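Local coordinates for protein dihydrofolate reductase (Schistosoma mansoni, PDB 3VCO) that catalyses the NADPH-dependent reduction of dihydrofolate to tetrahydrofolate, a step needed for thymidylate, purine and glycine synthesis, at residues W43-T57 and T73-R87. Numbering follows the deposited sequence.
Sequences WKIKKDMEFFKTVTT and TWESIPESFKPLKDR. With SO4 (sulfate ion), chain C.
T73 meets W43 through its methyl, CG2 lying at the edge of the indole, while its backbone N and OG1 both hydrogen-bond O2 of a sulfate, probably from the crystallisation liquor. T73 belongs to a probable NADP(+) site, and a helix N-terminal turn suits such an anion, perhaps as it would a cofactor phosphate; V72 N is a further donor. S76 supplies the polar partner of the indole: W43 NE1 donates to S76 OG (2.9 Å, 148° at the hydrogen), and that hydroxyl in turn donates to T73 O. With chi1 at 76°, OG is folded back over its own helix, where it can serve both. I77 lays CG1 over one face of the indole, a CH-pi contact 4.0 Å from the six-membered ring centroid, and P78 CD packs near W43 CD1, so two apolar residues pack against the buried ring just past the helix. F81 reaches M49 CG more loosely, with CE1 4.4 Å away. L84, a branched apolar side chain, puts CD1 at the edge of the F52 ring.

The type II beta turn from L84 to R87 then brings charge to helix 46-57. The aliphatic part of K85 crosses K53 at about a right angle, CG 3.2 Å from K53 NZ, close but without a hydrogen bond, and D86 O shares a water with T57 O. R87, bent at chi3 (-81°), donates NH1 to T56 OG1 (2.9 Å), which in turn donates a hydrogen bond to F52 O. NE and NH2 both grip K85 O side-on, within the guanidinium plane. L84 CB covers one face of that group and T57 OG1 the other, 3.1 Å above its centre. The guanidinium is thus fixed in rotation as well as position. With K53 NZ only 3.3 Å from R87 NH2, the two cations concentrate positive charge beside the probable substrate site, consistent with R87 receiving the alpha-carboxylate of the substrate's glutamate, as in other DHFRs.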
# COMPACT_ATOMS: atom_id res chain seq x y z
N TRP A 43 1.84 -10.09 5.00
CA TRP A 43 3.26 -10.24 5.24
C TRP A 43 3.76 -11.69 5.14
O TRP A 43 4.91 -11.95 4.76
CB TRP A 43 3.63 -9.62 6.62
CG TRP A 43 2.75 -8.42 6.92
CD1 TRP A 43 1.87 -8.29 7.97
CD2 TRP A 43 2.63 -7.22 6.15
NE1 TRP A 43 1.22 -7.07 7.89
CE2 TRP A 43 1.66 -6.40 6.78
CE3 TRP A 43 3.24 -6.76 4.97
CZ2 TRP A 43 1.29 -5.14 6.28
CZ3 TRP A 43 2.86 -5.51 4.47
CH2 TRP A 43 1.90 -4.72 5.13
N LYS A 44 2.89 -12.65 5.46
CA LYS A 44 3.30 -14.03 5.49
C LYS A 44 3.40 -14.73 4.13
O LYS A 44 4.08 -15.76 4.00
CB LYS A 44 2.40 -14.85 6.44
CG LYS A 44 0.99 -15.13 5.93
CD LYS A 44 0.30 -16.08 6.87
CE LYS A 44 -1.05 -16.55 6.34
NZ LYS A 44 -1.76 -17.40 7.38
N ILE A 45 2.75 -14.19 3.11
CA ILE A 45 2.89 -14.76 1.78
C ILE A 45 4.18 -14.23 1.12
O ILE A 45 4.27 -13.06 0.78
CB ILE A 45 1.66 -14.49 0.92
CG1 ILE A 45 0.42 -14.92 1.69
CG2 ILE A 45 1.75 -15.27 -0.36
CD1 ILE A 45 -0.88 -14.44 1.06
N LYS A 46 5.17 -15.09 0.96
CA LYS A 46 6.52 -14.68 0.57
C LYS A 46 6.54 -14.03 -0.79
O LYS A 46 7.19 -13.02 -1.00
CB LYS A 46 7.50 -15.89 0.63
N LYS A 47 5.79 -14.61 -1.71
CA LYS A 47 5.70 -14.09 -3.06
C LYS A 47 5.03 -12.71 -3.06
O LYS A 47 5.39 -11.82 -3.84
CB LYS A 47 4.89 -15.08 -3.91
CG LYS A 47 4.89 -14.80 -5.40
CD LYS A 47 6.28 -14.97 -5.98
CE LYS A 47 6.20 -15.08 -7.49
NZ LYS A 47 7.50 -14.90 -8.19
N ASP A 48 4.07 -12.51 -2.17
CA ASP A 48 3.42 -11.20 -2.12
C ASP A 48 4.37 -10.14 -1.56
O ASP A 48 4.33 -8.99 -1.97
CB ASP A 48 2.16 -11.23 -1.26
CG ASP A 48 1.32 -9.98 -1.45
OD1 ASP A 48 1.02 -9.67 -2.62
OD2 ASP A 48 1.01 -9.28 -0.46
N MET A 49 5.20 -10.53 -0.60
CA MET A 49 6.23 -9.64 -0.07
C MET A 49 7.30 -9.22 -1.09
O MET A 49 7.74 -8.07 -1.10
CB MET A 49 6.89 -10.29 1.15
CG MET A 49 5.97 -10.33 2.35
SD MET A 49 5.33 -8.70 2.79
CE MET A 49 3.72 -8.59 1.97
N GLU A 50 7.74 -10.14 -1.93
CA GLU A 50 8.57 -9.75 -3.07
C GLU A 50 7.91 -8.66 -3.91
O GLU A 50 8.54 -7.68 -4.26
CB GLU A 50 8.86 -10.94 -3.98
CG GLU A 50 9.32 -12.19 -3.29
CD GLU A 50 9.39 -13.37 -4.25
OE1 GLU A 50 9.54 -13.14 -5.48
OE2 GLU A 50 9.28 -14.54 -3.79
N PHE A 51 6.63 -8.87 -4.27
CA PHE A 51 5.84 -7.94 -5.05
C PHE A 51 5.75 -6.61 -4.31
O PHE A 51 6.09 -5.56 -4.85
CB PHE A 51 4.44 -8.53 -5.32
CG PHE A 51 3.44 -7.55 -5.92
CD1 PHE A 51 3.54 -7.15 -7.25
CD2 PHE A 51 2.37 -7.08 -5.17
CE1 PHE A 51 2.61 -6.26 -7.80
CE2 PHE A 51 1.46 -6.21 -5.71
CZ PHE A 51 1.57 -5.81 -7.04
N PHE A 52 5.37 -6.69 -3.04
CA PHE A 52 5.29 -5.51 -2.19
C PHE A 52 6.61 -4.75 -2.13
O PHE A 52 6.63 -3.56 -2.39
CB PHE A 52 4.86 -5.91 -0.79
CG PHE A 52 4.68 -4.75 0.13
CD1 PHE A 52 3.45 -4.14 0.28
CD2 PHE A 52 5.73 -4.32 0.91
CE1 PHE A 52 3.31 -3.07 1.18
CE2 PHE A 52 5.59 -3.26 1.78
CZ PHE A 52 4.39 -2.64 1.93
N LYS A 53 7.69 -5.43 -1.76
CA LYS A 53 9.02 -4.85 -1.68
C LYS A 53 9.44 -4.12 -2.97
O LYS A 53 9.81 -2.95 -2.94
CB LYS A 53 10.07 -5.91 -1.32
CG LYS A 53 11.52 -5.39 -1.35
CD LYS A 53 11.85 -4.56 -0.12
CE LYS A 53 13.36 -4.30 -0.02
NZ LYS A 53 13.77 -3.85 1.33
N THR A 54 9.37 -4.84 -4.08
CA THR A 54 9.63 -4.27 -5.40
C THR A 54 8.79 -3.02 -5.73
O THR A 54 9.35 -1.96 -6.03
CB THR A 54 9.40 -5.32 -6.51
OG1 THR A 54 10.31 -6.41 -6.30
CG2 THR A 54 9.66 -4.72 -7.88
N VAL A 55 7.47 -3.15 -5.65
CA VAL A 55 6.55 -2.06 -5.97
C VAL A 55 6.88 -0.85 -5.12
O VAL A 55 7.03 0.25 -5.64
CB VAL A 55 5.05 -2.50 -5.79
CG1 VAL A 55 4.09 -1.33 -5.73
CG2 VAL A 55 4.63 -3.44 -6.90
N THR A 56 7.04 -1.05 -3.81
CA THR A 56 7.20 0.10 -2.93
C THR A 56 8.60 0.64 -2.81
O THR A 56 8.77 1.75 -2.36
CB THR A 56 6.67 -0.18 -1.50
OG1 THR A 56 7.44 -1.22 -0.91
CG2 THR A 56 5.10 -0.55 -1.55
N THR A 57 9.60 -0.13 -3.18
CA THR A 57 10.96 0.33 -2.96
C THR A 57 11.57 0.96 -4.20
O THR A 57 12.34 1.92 -4.11
CB THR A 57 11.86 -0.80 -2.43
OG1 THR A 57 11.34 -1.24 -1.18
CG2 THR A 57 13.29 -0.33 -2.25
N THR A 73 -2.08 -1.17 10.65
CA THR A 73 -1.21 -1.71 9.61
C THR A 73 0.24 -1.70 10.12
O THR A 73 0.92 -2.72 10.11
CB THR A 73 -1.33 -0.93 8.26
OG1 THR A 73 -2.65 -1.10 7.75
CG2 THR A 73 -0.33 -1.46 7.23
N TRP A 74 0.69 -0.57 10.62
CA TRP A 74 2.02 -0.49 11.20
C TRP A 74 2.27 -1.58 12.27
O TRP A 74 3.28 -2.25 12.24
CB TRP A 74 2.24 0.88 11.80
CG TRP A 74 3.47 0.98 12.63
CD1 TRP A 74 3.54 1.02 14.02
CD2 TRP A 74 4.82 1.08 12.16
NE1 TRP A 74 4.84 1.15 14.41
CE2 TRP A 74 5.65 1.17 13.30
CE3 TRP A 74 5.41 1.13 10.89
CZ2 TRP A 74 7.04 1.30 13.21
CZ3 TRP A 74 6.78 1.24 10.80
CH2 TRP A 74 7.59 1.33 11.96
N GLU A 75 1.31 -1.80 13.14
CA GLU A 75 1.49 -2.75 14.22
C GLU A 75 1.46 -4.18 13.75
O GLU A 75 1.97 -5.06 14.44
CB GLU A 75 0.40 -2.57 15.25
CG GLU A 75 0.57 -1.38 16.12
CD GLU A 75 -0.57 -1.25 17.10
OE1 GLU A 75 -1.44 -2.16 17.13
OE2 GLU A 75 -0.62 -0.24 17.81
N SER A 76 0.84 -4.42 12.59
CA SER A 76 0.67 -5.80 12.13
C SER A 76 1.95 -6.32 11.50
O SER A 76 2.14 -7.50 11.36
CB SER A 76 -0.46 -5.88 11.10
OG SER A 76 -0.01 -5.38 9.86
N ILE A 77 2.81 -5.40 11.07
CA ILE A 77 4.07 -5.75 10.44
C ILE A 77 5.04 -6.42 11.43
O ILE A 77 5.29 -5.92 12.52
CB ILE A 77 4.72 -4.51 9.84
CG1 ILE A 77 3.81 -3.91 8.77
CG2 ILE A 77 6.08 -4.84 9.27
CD1 ILE A 77 4.27 -2.48 8.33
N PRO A 78 5.57 -7.58 11.04
CA PRO A 78 6.52 -8.30 11.90
C PRO A 78 7.77 -7.47 12.14
O PRO A 78 8.19 -6.70 11.27
CB PRO A 78 6.85 -9.56 11.08
CG PRO A 78 5.59 -9.80 10.28
CD PRO A 78 5.10 -8.40 9.91
N GLU A 79 8.34 -7.60 13.33
CA GLU A 79 9.48 -6.79 13.77
C GLU A 79 10.71 -6.87 12.86
O GLU A 79 11.32 -5.85 12.58
CB GLU A 79 9.87 -7.14 15.22
CG GLU A 79 8.85 -6.69 16.26
CD GLU A 79 8.33 -5.28 16.02
OE1 GLU A 79 7.33 -5.14 15.26
OE2 GLU A 79 8.89 -4.32 16.58
N SER A 80 11.04 -8.06 12.40
CA SER A 80 12.09 -8.24 11.40
C SER A 80 11.92 -7.39 10.13
O SER A 80 12.86 -7.24 9.35
CB SER A 80 12.19 -9.71 11.02
OG SER A 80 10.89 -10.26 10.87
N PHE A 81 10.73 -6.82 9.95
CA PHE A 81 10.36 -6.11 8.73
C PHE A 81 10.31 -4.58 8.89
O PHE A 81 10.34 -3.85 7.90
CB PHE A 81 9.00 -6.62 8.24
CG PHE A 81 9.04 -7.98 7.57
CD1 PHE A 81 8.64 -8.13 6.26
CD2 PHE A 81 9.50 -9.09 8.26
CE1 PHE A 81 8.69 -9.37 5.64
CE2 PHE A 81 9.56 -10.34 7.64
CZ PHE A 81 9.15 -10.48 6.33
N LYS A 82 10.24 -4.12 10.14
CA LYS A 82 9.92 -2.74 10.53
C LYS A 82 11.16 -1.97 10.98
O LYS A 82 11.96 -2.52 11.74
CB LYS A 82 9.04 -2.81 11.78
CG LYS A 82 7.57 -2.55 11.65
CD LYS A 82 7.08 -2.17 13.03
CE LYS A 82 5.89 -2.93 13.48
NZ LYS A 82 5.33 -2.30 14.69
N PRO A 83 11.31 -0.68 10.59
CA PRO A 83 10.60 0.12 9.57
C PRO A 83 10.98 -0.44 8.21
O PRO A 83 11.97 -1.16 8.09
CB PRO A 83 11.22 1.51 9.72
CG PRO A 83 11.84 1.53 11.13
CD PRO A 83 12.28 0.13 11.37
N LEU A 84 10.19 -0.16 7.20
CA LEU A 84 10.45 -0.71 5.88
C LEU A 84 11.67 -0.00 5.32
O LEU A 84 11.64 1.22 5.15
CB LEU A 84 9.24 -0.43 5.03
CG LEU A 84 8.03 -1.15 5.61
CD1 LEU A 84 6.77 -0.85 4.79
CD2 LEU A 84 8.34 -2.63 5.59
N LYS A 85 12.75 -0.74 5.07
CA LYS A 85 14.01 -0.11 4.65
C LYS A 85 13.90 0.62 3.31
O LYS A 85 13.19 0.19 2.41
CB LYS A 85 15.16 -1.14 4.61
CG LYS A 85 14.76 -2.50 4.10
CD LYS A 85 15.90 -3.55 4.27
CE LYS A 85 15.43 -4.96 3.92
NZ LYS A 85 16.48 -6.00 4.12
N ASP A 86 14.63 1.72 3.18
CA ASP A 86 14.76 2.42 1.89
C ASP A 86 13.49 3.12 1.43
O ASP A 86 13.36 3.49 0.25
CB ASP A 86 15.29 1.48 0.80
CG ASP A 86 16.75 1.08 1.05
OD1 ASP A 86 17.55 1.95 1.46
OD2 ASP A 86 17.10 -0.11 0.86
N ARG A 87 12.56 3.31 2.37
CA ARG A 87 11.32 4.03 2.13
C ARG A 87 11.11 4.96 3.28
O ARG A 87 11.54 4.70 4.40
CB ARG A 87 10.13 3.04 2.04
CG ARG A 87 10.17 2.23 0.76
CD ARG A 87 9.50 0.89 0.97
NE ARG A 87 10.44 -0.01 1.60
CZ ARG A 87 10.24 -1.29 1.81
NH1 ARG A 87 9.12 -1.89 1.41
NH2 ARG A 87 11.21 -2.00 2.40
S SO4 C . -5.13 1.15 10.23
O1 SO4 C . -5.75 2.20 9.41
O2 SO4 C . -3.89 0.63 9.66
O3 SO4 C . -4.88 1.74 11.54
O4 SO4 C . -6.04 -0.00 10.35
O HOH W 1 12.28 3.82 -2.04